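Local coordinates for protein acetylxylan esterase / glucomannan deacetylase (Cellvibrio japonicus, PDB 2WAA) that removes acetyl groups from acetylated xylan and glucomannan during the breakdown of plant cell wall polysaccharides, at residues I13-D17 with D31-T35; G24-I28 with F205-L210; T143-D149 with W160-S166; T171-L175 with L329-R334. One frame throughout, in Å; residues are numbered along the deposited sequence. Where two conformers were deposited one is given.

Interaction 1 (I13-D17 with D31-T35); sequences IAASD and DASLT
Ala14, Ala15 and Ser16 pack against Ala32 and Leu34 in a contact between the turn that ends strand 10-14 and the loop leading into strand 34-36. It lies in the N-terminal beta domain, partly buried. Both strands pair with strand 112-119 in one antiparallel sheet, so the contact joins the ends of two strands that share a neighbour. A single backbone hydrogen bond crosses the gap, from Ser16 N to Ala32 O at 2.9 Å. The donor sits nearly on the line of the C=O bond. Around it the packing is apolar. CB of Ala14 and CB of Ala32 are pressed to 3.5 Å, closer than usual for two carbons. Leu34 points at the 14-16 turn, with CG anti to its carbonyl carbon (chi1 -62°). This sets CG 3.9 Å from Ala15 CB and brings CD1 to the Ala15 carbonyl oxygen, while CD2 lies by Ser16 CB. Ile28 of strand 27-28 touches both Ser16 and Leu34. The approach to strand 34-36 is shaped by an Asx turn. Asp31 OD1 accepts Ser33 N from above the carboxylate plane and takes Ser33 OG on its syn lone pair at 2.6 Å.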
# COMPACT_ATOMS: atom_id res chain seq x y z
N ILE A 13 16.89 12.54 -15.40
CA ILE A 13 16.12 11.47 -16.02
C ILE A 13 14.66 11.61 -15.64
O ILE A 13 14.30 12.24 -14.61
CB ILE A 13 16.62 10.07 -15.58
CG1 ILE A 13 16.46 9.92 -14.06
CG2 ILE A 13 18.07 9.86 -16.03
CD1 ILE A 13 16.92 8.51 -13.55
N ALA A 14 13.80 11.06 -16.51
CA ALA A 14 12.36 11.01 -16.20
C ALA A 14 12.07 10.01 -15.07
O ALA A 14 12.85 9.08 -14.82
CB ALA A 14 11.55 10.63 -17.46
N ALA A 15 10.94 10.19 -14.40
CA ALA A 15 10.55 9.29 -13.34
C ALA A 15 10.39 7.84 -13.86
O ALA A 15 10.68 6.86 -13.13
CB ALA A 15 9.24 9.80 -12.71
N SER A 16 9.87 7.75 -15.08
CA SER A 16 9.84 6.51 -15.80
C SER A 16 11.17 6.49 -16.55
O SER A 16 11.29 6.97 -17.66
CB SER A 16 8.64 6.47 -16.76
OG SER A 16 8.35 5.15 -17.17
N ASP A 17 12.19 6.05 -15.87
CA ASP A 17 13.44 5.70 -16.50
C ASP A 17 13.92 4.41 -15.82
O ASP A 17 13.61 4.17 -14.64
CB ASP A 17 14.42 6.86 -16.22
CG ASP A 17 15.80 6.60 -16.73
OD1 ASP A 17 16.14 7.19 -17.78
OD2 ASP A 17 16.52 5.79 -16.11
N ASP A 31 4.41 12.36 -20.65
CA ASP A 31 5.71 13.09 -20.48
C ASP A 31 6.72 12.29 -19.67
O ASP A 31 7.74 12.82 -19.24
CB ASP A 31 5.46 14.41 -19.83
CG ASP A 31 4.97 14.26 -18.39
OD1 ASP A 31 4.68 13.10 -17.96
OD2 ASP A 31 4.87 15.28 -17.71
N ALA A 32 6.42 11.01 -19.48
CA ALA A 32 7.31 10.05 -18.73
C ALA A 32 7.39 10.31 -17.23
O ALA A 32 8.27 9.74 -16.54
CB ALA A 32 8.74 9.97 -19.37
N SER A 33 6.49 11.15 -16.70
CA SER A 33 6.32 11.25 -15.24
C SER A 33 5.53 10.03 -14.75
O SER A 33 4.87 9.34 -15.57
CB SER A 33 5.65 12.57 -14.85
OG SER A 33 4.33 12.61 -15.40
N LEU A 34 5.58 9.76 -13.44
CA LEU A 34 4.75 8.73 -12.80
C LEU A 34 3.81 9.39 -11.83
O LEU A 34 4.18 10.30 -11.08
CB LEU A 34 5.62 7.74 -12.01
CG LEU A 34 6.62 6.97 -12.85
CD1 LEU A 34 7.41 6.10 -11.80
CD2 LEU A 34 5.86 6.16 -13.88
N THR A 35 2.58 8.88 -11.83
CA THR A 35 1.58 9.35 -10.87
C THR A 35 1.08 8.15 -10.07
O THR A 35 0.92 7.05 -10.62
CB THR A 35 0.41 10.07 -11.60
OG1 THR A 35 0.94 11.18 -12.34
CG2 THR A 35 -0.57 10.63 -10.59

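Interaction 2 (G24-I28 with F205-L210); sequences GRTHI and FYQFTL
Arg25 supplies the direct hydrogen bonds between these segments, and it gives them to backbone carbonyls of 205-210. Its chain is extended from CG to NE and delivers the guanidinium to the type I turn Phe205-Phe208. NH1 donates to Tyr206 O at 2.9 Å and to Phe208 O, also at 2.9 Å. NH2 adds a second bond to Tyr206 O at 3.1 Å, so this oxygen is gripped end-on by two nitrogens. Both oxygens lie near the guanidinium plane, which fixes its rotation. The Tyr206 ring stands beside NH2, its plane 56° from that of the guanidinium. Trp219 makes a cation-pi contact with the same arginine.

Two waters form the second kind of link. One donates to both Arg25 O and Thr209 O. The other joins His27 ND1, in the plane of the imidazole, to Thr209 OG1.

Van der Waals contacts close the far end. Thr209 CG2 lies 3.4 Å from Thr26 O and also meets His27 CB. Leu210 CD2 comes to 4.1 Å from His27 CB.

The contact is an interdomain one. It fastens the N-terminal beta domain of this CE2 esterase to a loop of its SGNH-type catalytic domain.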
# COMPACT_ATOMS: atom_id res chain seq x y z
N GLY A 24 4.93 -0.90 -6.37
CA GLY A 24 3.60 -0.29 -6.08
C GLY A 24 3.01 0.21 -7.39
O GLY A 24 3.72 0.37 -8.40
N ARG A 25 1.70 0.42 -7.42
CA ARG A 25 1.06 0.86 -8.65
C ARG A 25 1.35 2.31 -9.05
O ARG A 25 1.13 3.25 -8.27
CB ARG A 25 -0.45 0.69 -8.51
CG ARG A 25 -0.81 -0.80 -8.40
CD ARG A 25 -2.34 -1.02 -8.50
NE ARG A 25 -2.71 -2.42 -8.35
CZ ARG A 25 -3.97 -2.87 -8.41
NH1 ARG A 25 -4.95 -2.05 -8.67
NH2 ARG A 25 -4.24 -4.16 -8.25
N THR A 26 1.80 2.49 -10.29
CA THR A 26 2.02 3.83 -10.84
C THR A 26 1.38 3.94 -12.24
O THR A 26 1.28 2.94 -12.97
CB THR A 26 3.53 4.15 -10.96
OG1 THR A 26 4.16 3.20 -11.85
CG2 THR A 26 4.20 4.12 -9.57
N HIS A 27 0.97 5.15 -12.61
CA HIS A 27 0.48 5.42 -13.96
C HIS A 27 1.59 6.18 -14.71
O HIS A 27 2.15 7.14 -14.18
CB HIS A 27 -0.75 6.30 -13.90
CG HIS A 27 -1.33 6.54 -15.26
ND1 HIS A 27 -2.01 5.56 -15.95
CD2 HIS A 27 -1.26 7.61 -16.09
CE1 HIS A 27 -2.37 6.03 -17.14
NE2 HIS A 27 -1.93 7.27 -17.25
N ILE A 28 1.96 5.70 -15.90
CA ILE A 28 3.04 6.31 -16.66
C ILE A 28 2.40 7.34 -17.59
O ILE A 28 1.56 6.97 -18.47
CB ILE A 28 3.76 5.28 -17.51
CG1 ILE A 28 4.33 4.18 -16.61
CG2 ILE A 28 4.92 5.97 -18.32
CD1 ILE A 28 4.98 3.04 -17.42
N PHE A 205 -12.13 -0.92 -7.02
CA PHE A 205 -10.84 -0.20 -7.01
C PHE A 205 -9.64 -1.12 -7.16
O PHE A 205 -8.56 -0.66 -7.51
CB PHE A 205 -10.67 0.83 -5.85
CG PHE A 205 -10.60 0.20 -4.46
CD1 PHE A 205 -9.41 -0.38 -3.98
CD2 PHE A 205 -11.71 0.26 -3.60
CE1 PHE A 205 -9.36 -0.95 -2.68
CE2 PHE A 205 -11.67 -0.31 -2.30
CZ PHE A 205 -10.48 -0.91 -1.84
N TYR A 206 -9.82 -2.40 -6.90
CA TYR A 206 -8.77 -3.38 -7.16
C TYR A 206 -8.35 -3.33 -8.65
O TYR A 206 -7.25 -3.74 -9.01
CB TYR A 206 -9.27 -4.77 -6.80
CG TYR A 206 -8.59 -5.89 -7.56
CD1 TYR A 206 -7.35 -6.36 -7.18
CD2 TYR A 206 -9.23 -6.50 -8.64
CE1 TYR A 206 -6.73 -7.44 -7.88
CE2 TYR A 206 -8.64 -7.55 -9.34
CZ TYR A 206 -7.39 -8.01 -8.95
OH TYR A 206 -6.82 -9.06 -9.66
N GLN A 207 -9.26 -2.84 -9.51
CA GLN A 207 -8.97 -2.76 -10.94
C GLN A 207 -8.24 -1.49 -11.35
O GLN A 207 -7.82 -1.39 -12.50
CB GLN A 207 -10.28 -2.85 -11.78
CG GLN A 207 -11.07 -4.19 -11.63
CD GLN A 207 -10.36 -5.47 -12.19
OE1 GLN A 207 -9.24 -5.43 -12.77
NE2 GLN A 207 -11.01 -6.64 -11.96
N PHE A 208 -8.07 -0.53 -10.44
CA PHE A 208 -7.61 0.80 -10.84
C PHE A 208 -6.17 1.01 -10.51
O PHE A 208 -5.70 0.62 -9.44
CB PHE A 208 -8.41 1.86 -10.06
CG PHE A 208 -9.90 1.82 -10.29
CD1 PHE A 208 -10.40 1.34 -11.50
CD2 PHE A 208 -10.77 2.35 -9.35
CE1 PHE A 208 -11.79 1.34 -11.73
CE2 PHE A 208 -12.16 2.34 -9.58
CZ PHE A 208 -12.64 1.86 -10.75
N THR A 209 -5.44 1.68 -11.38
CA THR A 209 -4.06 1.99 -11.02
C THR A 209 -4.01 3.01 -9.88
O THR A 209 -3.13 2.98 -8.99
CB THR A 209 -3.36 2.59 -12.24
OG1 THR A 209 -3.34 1.60 -13.27
CG2 THR A 209 -1.92 3.01 -11.89
N LEU A 210 -4.91 3.99 -9.96
CA LEU A 210 -5.09 4.99 -8.90
C LEU A 210 -6.45 5.63 -9.13
O LEU A 210 -6.99 5.48 -10.21
CB LEU A 210 -4.00 6.07 -9.00
CG LEU A 210 -3.80 6.77 -10.38
CD1 LEU A 210 -4.94 7.70 -10.76
CD2 LEU A 210 -2.47 7.57 -10.39
O HOH W 1 -1.26 4.15 -7.25
O HOH W 2 -2.19 2.76 -15.46

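Interaction 3 (T143-D149 with W160-S166); sequences TCGEAID and WWNARES
Glu146 lies along one face of the Trp161 indole, and this is the tightly packed part of the contact. Glu146 CA sits 3.6 Å from the centroid of the five-membered ring, almost on its normal, as a CH-pi contact. With CG anti to the backbone N (chi1 174°), the glutamate runs beside the ring in the same direction. Its CD reaches 3.3 Å from Trp161 CZ2, with the carboxylate turned 23° from the ring plane. Lys156 forms a salt bridge with Glu146 OE2, and Glu106 accepts from Trp161 NE1. Gly145 has positive phi and lies with its CA against Ser166 CB. Ile148 CD1 packs 3.4 Å from Asn162 O and against Ser166 CA. That oxygen is buried with no hydrogen-bond partner in the model.

Backbone bonds pin the two segments at the first residue of the type II turn Gly145-Ile148 and just after its last: Asn162 N to Gly145 O, and Asp149 N to Trp160 O at 2.8 Å.

The partly exposed side, at Asp149 and Glu165, is polar instead. Asn162 ND2 gives an almost straight bond to Asp149 OD1 at 2.9 Å and another to Glu165 OE1. The nearby acidic groups are probably eased by Lys319 and Arg104, both salt-bridged to Asp149.

Glu146 also touches Ser141 and His316, the inferred nucleophile and charge-relay histidine. Cys144 is tied by a disulfide to Cys183 of strand 177-183. Ser166 occupies the N-cap position of helix 167-174, and helix 319-337 covers Ile148 and Ser166 through His322.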
# COMPACT_ATOMS: atom_id res chain seq x y z
N THR A 143 -5.03 -1.36 6.30
CA THR A 143 -4.02 -1.74 5.30
C THR A 143 -3.33 -0.48 4.76
O THR A 143 -2.12 -0.51 4.42
CB THR A 143 -4.64 -2.61 4.18
OG1 THR A 143 -5.13 -3.85 4.72
CG2 THR A 143 -3.63 -2.92 3.03
N CYS A 144 -4.08 0.63 4.66
CA CYS A 144 -3.54 1.87 4.16
C CYS A 144 -2.66 2.61 5.18
O CYS A 144 -2.11 3.62 4.83
CB CYS A 144 -4.65 2.85 3.75
SG CYS A 144 -5.35 2.52 2.22
N GLY A 145 -2.61 2.16 6.42
CA GLY A 145 -1.74 2.75 7.44
C GLY A 145 -2.32 3.97 8.12
O GLY A 145 -1.58 4.79 8.67
N GLU A 146 -3.64 4.14 8.05
CA GLU A 146 -4.25 5.30 8.70
C GLU A 146 -3.98 5.41 10.22
O GLU A 146 -4.09 4.42 10.95
CB GLU A 146 -5.77 5.30 8.45
CG GLU A 146 -6.51 6.46 9.26
CD GLU A 146 -7.95 6.67 8.77
OE1 GLU A 146 -8.39 6.05 7.78
OE2 GLU A 146 -8.67 7.53 9.36
N ALA A 147 -3.56 6.61 10.65
CA ALA A 147 -3.43 6.96 12.10
C ALA A 147 -2.27 6.27 12.81
O ALA A 147 -2.15 6.34 14.05
CB ALA A 147 -4.76 6.70 12.85
N ILE A 148 -1.36 5.66 12.05
CA ILE A 148 -0.16 5.11 12.69
C ILE A 148 0.67 6.21 13.35
O ILE A 148 1.25 5.97 14.44
CB ILE A 148 0.65 4.26 11.69
CG1 ILE A 148 -0.19 2.99 11.37
CG2 ILE A 148 2.05 3.93 12.21
CD1 ILE A 148 0.44 2.11 10.33
N ASP A 149 0.75 7.38 12.72
CA ASP A 149 1.63 8.44 13.25
C ASP A 149 0.84 9.51 14.01
O ASP A 149 1.20 10.69 13.97
CB ASP A 149 2.50 9.11 12.16
CG ASP A 149 3.71 8.27 11.75
OD1 ASP A 149 3.99 7.20 12.37
OD2 ASP A 149 4.38 8.64 10.74
N TRP A 160 -0.92 11.76 9.68
CA TRP A 160 -1.05 10.60 10.52
C TRP A 160 -0.86 9.27 9.79
O TRP A 160 -0.72 8.23 10.45
CB TRP A 160 -2.44 10.61 11.17
CG TRP A 160 -2.57 11.56 12.33
CD1 TRP A 160 -1.86 12.73 12.57
CD2 TRP A 160 -3.52 11.44 13.39
NE1 TRP A 160 -2.30 13.31 13.74
CE2 TRP A 160 -3.32 12.56 14.25
CE3 TRP A 160 -4.52 10.52 13.68
CZ2 TRP A 160 -4.08 12.75 15.42
CZ3 TRP A 160 -5.27 10.69 14.84
CH2 TRP A 160 -5.05 11.80 15.69
N TRP A 161 -0.90 9.26 8.46
CA TRP A 161 -0.72 8.00 7.74
C TRP A 161 0.76 7.59 7.63
O TRP A 161 1.63 8.43 7.35
CB TRP A 161 -1.28 8.14 6.31
CG TRP A 161 -2.76 7.90 6.17
CD1 TRP A 161 -3.34 6.92 5.42
CD2 TRP A 161 -3.85 8.69 6.71
NE1 TRP A 161 -4.72 7.01 5.48
CE2 TRP A 161 -5.06 8.08 6.25
CE3 TRP A 161 -3.93 9.83 7.53
CZ2 TRP A 161 -6.33 8.56 6.60
CZ3 TRP A 161 -5.21 10.34 7.85
CH2 TRP A 161 -6.38 9.68 7.40
N ASN A 162 1.05 6.31 7.82
CA ASN A 162 2.43 5.84 7.69
C ASN A 162 2.43 4.48 7.03
O ASN A 162 1.98 3.50 7.63
CB ASN A 162 3.04 5.79 9.09
CG ASN A 162 4.51 5.43 9.06
OD1 ASN A 162 5.00 4.81 8.11
ND2 ASN A 162 5.20 5.72 10.16
N ALA A 163 2.92 4.38 5.80
CA ALA A 163 2.88 3.11 5.06
C ALA A 163 3.99 2.15 5.52
O ALA A 163 3.74 0.94 5.68
CB ALA A 163 3.02 3.39 3.53
N ARG A 164 5.20 2.68 5.70
CA ARG A 164 6.38 1.85 6.02
C ARG A 164 6.18 1.03 7.29
O ARG A 164 6.72 -0.07 7.41
CB ARG A 164 7.62 2.72 6.33
CG ARG A 164 8.50 3.21 5.24
CD ARG A 164 9.31 4.51 5.73
NE ARG A 164 9.68 4.44 7.16
CZ ARG A 164 9.31 5.27 8.16
NH1 ARG A 164 8.53 6.38 7.99
NH2 ARG A 164 9.74 5.00 9.37
N GLU A 165 5.46 1.61 8.26
CA GLU A 165 5.24 0.97 9.55
C GLU A 165 3.88 0.31 9.68
O GLU A 165 3.50 -0.14 10.78
CB GLU A 165 5.49 1.98 10.69
CG GLU A 165 6.98 2.33 10.64
CD GLU A 165 7.43 3.18 11.77
OE1 GLU A 165 7.22 4.40 11.70
OE2 GLU A 165 7.99 2.60 12.72
N SER A 166 3.17 0.21 8.57
CA SER A 166 1.90 -0.53 8.55
C SER A 166 2.15 -2.05 8.54
O SER A 166 3.20 -2.52 8.07
CB SER A 166 1.07 -0.10 7.34
OG SER A 166 1.61 -0.63 6.11
O HOH W 3 -0.28 -2.32 5.20

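Interaction 4 (T171-L175 with L329-R334); sequences TAKAL and LTPQLR
Thr171 and Thr330 both hold OG1 anti to the carbonyl carbon (chi1 -62° and -65°), which puts CG2 anti to the backbone N, and these methyls do much of the touching between the two helices. The two side chains slide past each other in opposite directions. Thr171 CG2 reaches 3.5 Å from Thr330 OG1, and Thr330 CG2 passes on to Ala174 CB and to Leu175 CD2. The hydroxyls are kept for their own helices: Thr171 OG1 bonds to Tyr167 O, and Thr330 OG1 to Ala326 O.

Leucines fill in on the inner side. Leu333 CD1 lies 3.6 Å from Thr171 CG2 and 4.0 Å from Leu175 CD1, and both pairs of side chains cross at about a right angle. Leu329 CD2 meets Thr171 near OG1. Leu333 continues onto Leu228 and Ile230 of strand 228-231, and Leu175 onto Ile135 of strand 133-139. Helices 167-174 and 319-337 thus pack together against the parallel sheet of the catalytic domain.

Arg334 closes the outer end. Its chain is extended from CG to NE, and NH2 comes to Ala174 O at 3.0 Å in a weak bond, bent to 134°. Leu175 CD2 lies over one face of the guanidinium, 3.8 Å above its plane and toward the rim. NH1 bonds to Trp339 O, which helps hold the group in place.

The chemistry implies that apolar fit carries most of the contact. The arginine adds a modest polar tie where the end of helix 167-174 presents a carbonyl, a place where a positive charge is probably favoured.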
# COMPACT_ATOMS: atom_id res chain seq x y z
N THR A 171 5.13 -6.93 7.43
CA THR A 171 5.01 -8.34 7.10
C THR A 171 5.84 -8.69 5.84
O THR A 171 6.57 -9.69 5.84
CB THR A 171 3.54 -8.74 6.93
OG1 THR A 171 2.84 -8.52 8.18
CG2 THR A 171 3.41 -10.18 6.54
N ALA A 172 5.71 -7.87 4.79
CA ALA A 172 6.49 -8.05 3.55
C ALA A 172 7.99 -7.99 3.82
O ALA A 172 8.73 -8.84 3.29
CB ALA A 172 6.10 -7.01 2.49
N LYS A 173 8.41 -7.03 4.62
CA LYS A 173 9.84 -6.92 5.01
C LYS A 173 10.31 -8.18 5.75
O LYS A 173 11.31 -8.81 5.37
CB LYS A 173 10.06 -5.70 5.91
CG LYS A 173 11.52 -5.50 6.33
CD LYS A 173 11.56 -4.29 7.25
CE LYS A 173 12.98 -3.72 7.35
NZ LYS A 173 13.68 -4.44 8.45
N ALA A 174 9.56 -8.60 6.77
CA ALA A 174 9.89 -9.88 7.43
C ALA A 174 9.98 -11.09 6.46
O ALA A 174 10.84 -11.99 6.62
CB ALA A 174 8.92 -10.13 8.62
N LEU A 175 9.14 -11.11 5.42
CA LEU A 175 9.12 -12.22 4.49
C LEU A 175 10.06 -12.02 3.28
O LEU A 175 9.97 -12.79 2.33
CB LEU A 175 7.69 -12.45 3.94
CG LEU A 175 6.67 -12.84 5.01
CD1 LEU A 175 5.28 -12.89 4.44
CD2 LEU A 175 7.10 -14.18 5.60
N LEU A 329 0.66 -12.41 12.08
CA LEU A 329 0.30 -12.83 10.73
C LEU A 329 1.49 -13.57 10.09
O LEU A 329 1.31 -14.58 9.43
CB LEU A 329 -0.04 -11.59 9.89
CG LEU A 329 -0.20 -11.75 8.39
CD1 LEU A 329 -1.35 -12.77 8.13
CD2 LEU A 329 -0.53 -10.42 7.76
N THR A 330 2.70 -13.03 10.27
CA THR A 330 3.90 -13.48 9.55
C THR A 330 4.12 -14.99 9.70
O THR A 330 4.24 -15.69 8.70
CB THR A 330 5.15 -12.63 9.93
OG1 THR A 330 4.94 -11.26 9.49
CG2 THR A 330 6.41 -13.20 9.25
N PRO A 331 4.07 -15.51 10.95
CA PRO A 331 4.27 -16.97 11.12
C PRO A 331 3.25 -17.86 10.39
O PRO A 331 3.62 -18.93 9.89
CB PRO A 331 4.13 -17.18 12.65
CG PRO A 331 4.32 -15.85 13.27
CD PRO A 331 3.92 -14.80 12.23
N GLN A 332 2.00 -17.41 10.32
CA GLN A 332 0.98 -18.13 9.62
C GLN A 332 1.25 -18.10 8.11
O GLN A 332 1.11 -19.13 7.44
CB GLN A 332 -0.40 -17.55 9.92
CG GLN A 332 -0.78 -17.64 11.40
CD GLN A 332 -2.18 -17.05 11.64
OE1 GLN A 332 -3.20 -17.65 11.27
NE2 GLN A 332 -2.23 -15.86 12.24
N LEU A 333 1.64 -16.92 7.57
CA LEU A 333 2.03 -16.81 6.18
C LEU A 333 3.24 -17.71 5.85
O LEU A 333 3.30 -18.31 4.75
CB LEU A 333 2.33 -15.36 5.84
CG LEU A 333 1.13 -14.45 6.00
CD1 LEU A 333 1.46 -13.01 5.51
CD2 LEU A 333 -0.11 -14.98 5.21
N ARG A 334 4.18 -17.80 6.77
CA ARG A 334 5.32 -18.72 6.47
C ARG A 334 4.82 -20.16 6.23
O ARG A 334 5.34 -20.87 5.34
CB ARG A 334 6.36 -18.73 7.60
CG ARG A 334 7.02 -17.37 7.84
CD ARG A 334 8.33 -17.52 8.61
NE ARG A 334 8.96 -16.21 8.87
CZ ARG A 334 9.78 -15.58 8.03
NH1 ARG A 334 10.09 -16.15 6.86
NH2 ARG A 334 10.29 -14.40 8.36

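Interactions 1 and 2 meet directly: strands 27-28 and 34-36 are neighbours in one sheet, and Thr35 O probably accepts a hydrogen bond from His27 N. Interaction 1 stays within the beta domain and is small and partly buried. Interaction 2 spans two domains, with an arginine and waters doing much of the joining. Interactions 3 and 4 are buried contacts of the catalytic domain. Interaction 4 joins helices 167-174 and 319-337, while interaction 3 is a loop contact that leads into the first and packs on the second; their nearest atoms are about 5 Å apart. Interaction 3 mixes aromatic, backbone and charged groups beside the active site. Interaction 4 is mostly aliphatic and lies away from that site, across the chain's centre from interactions 1 and 2.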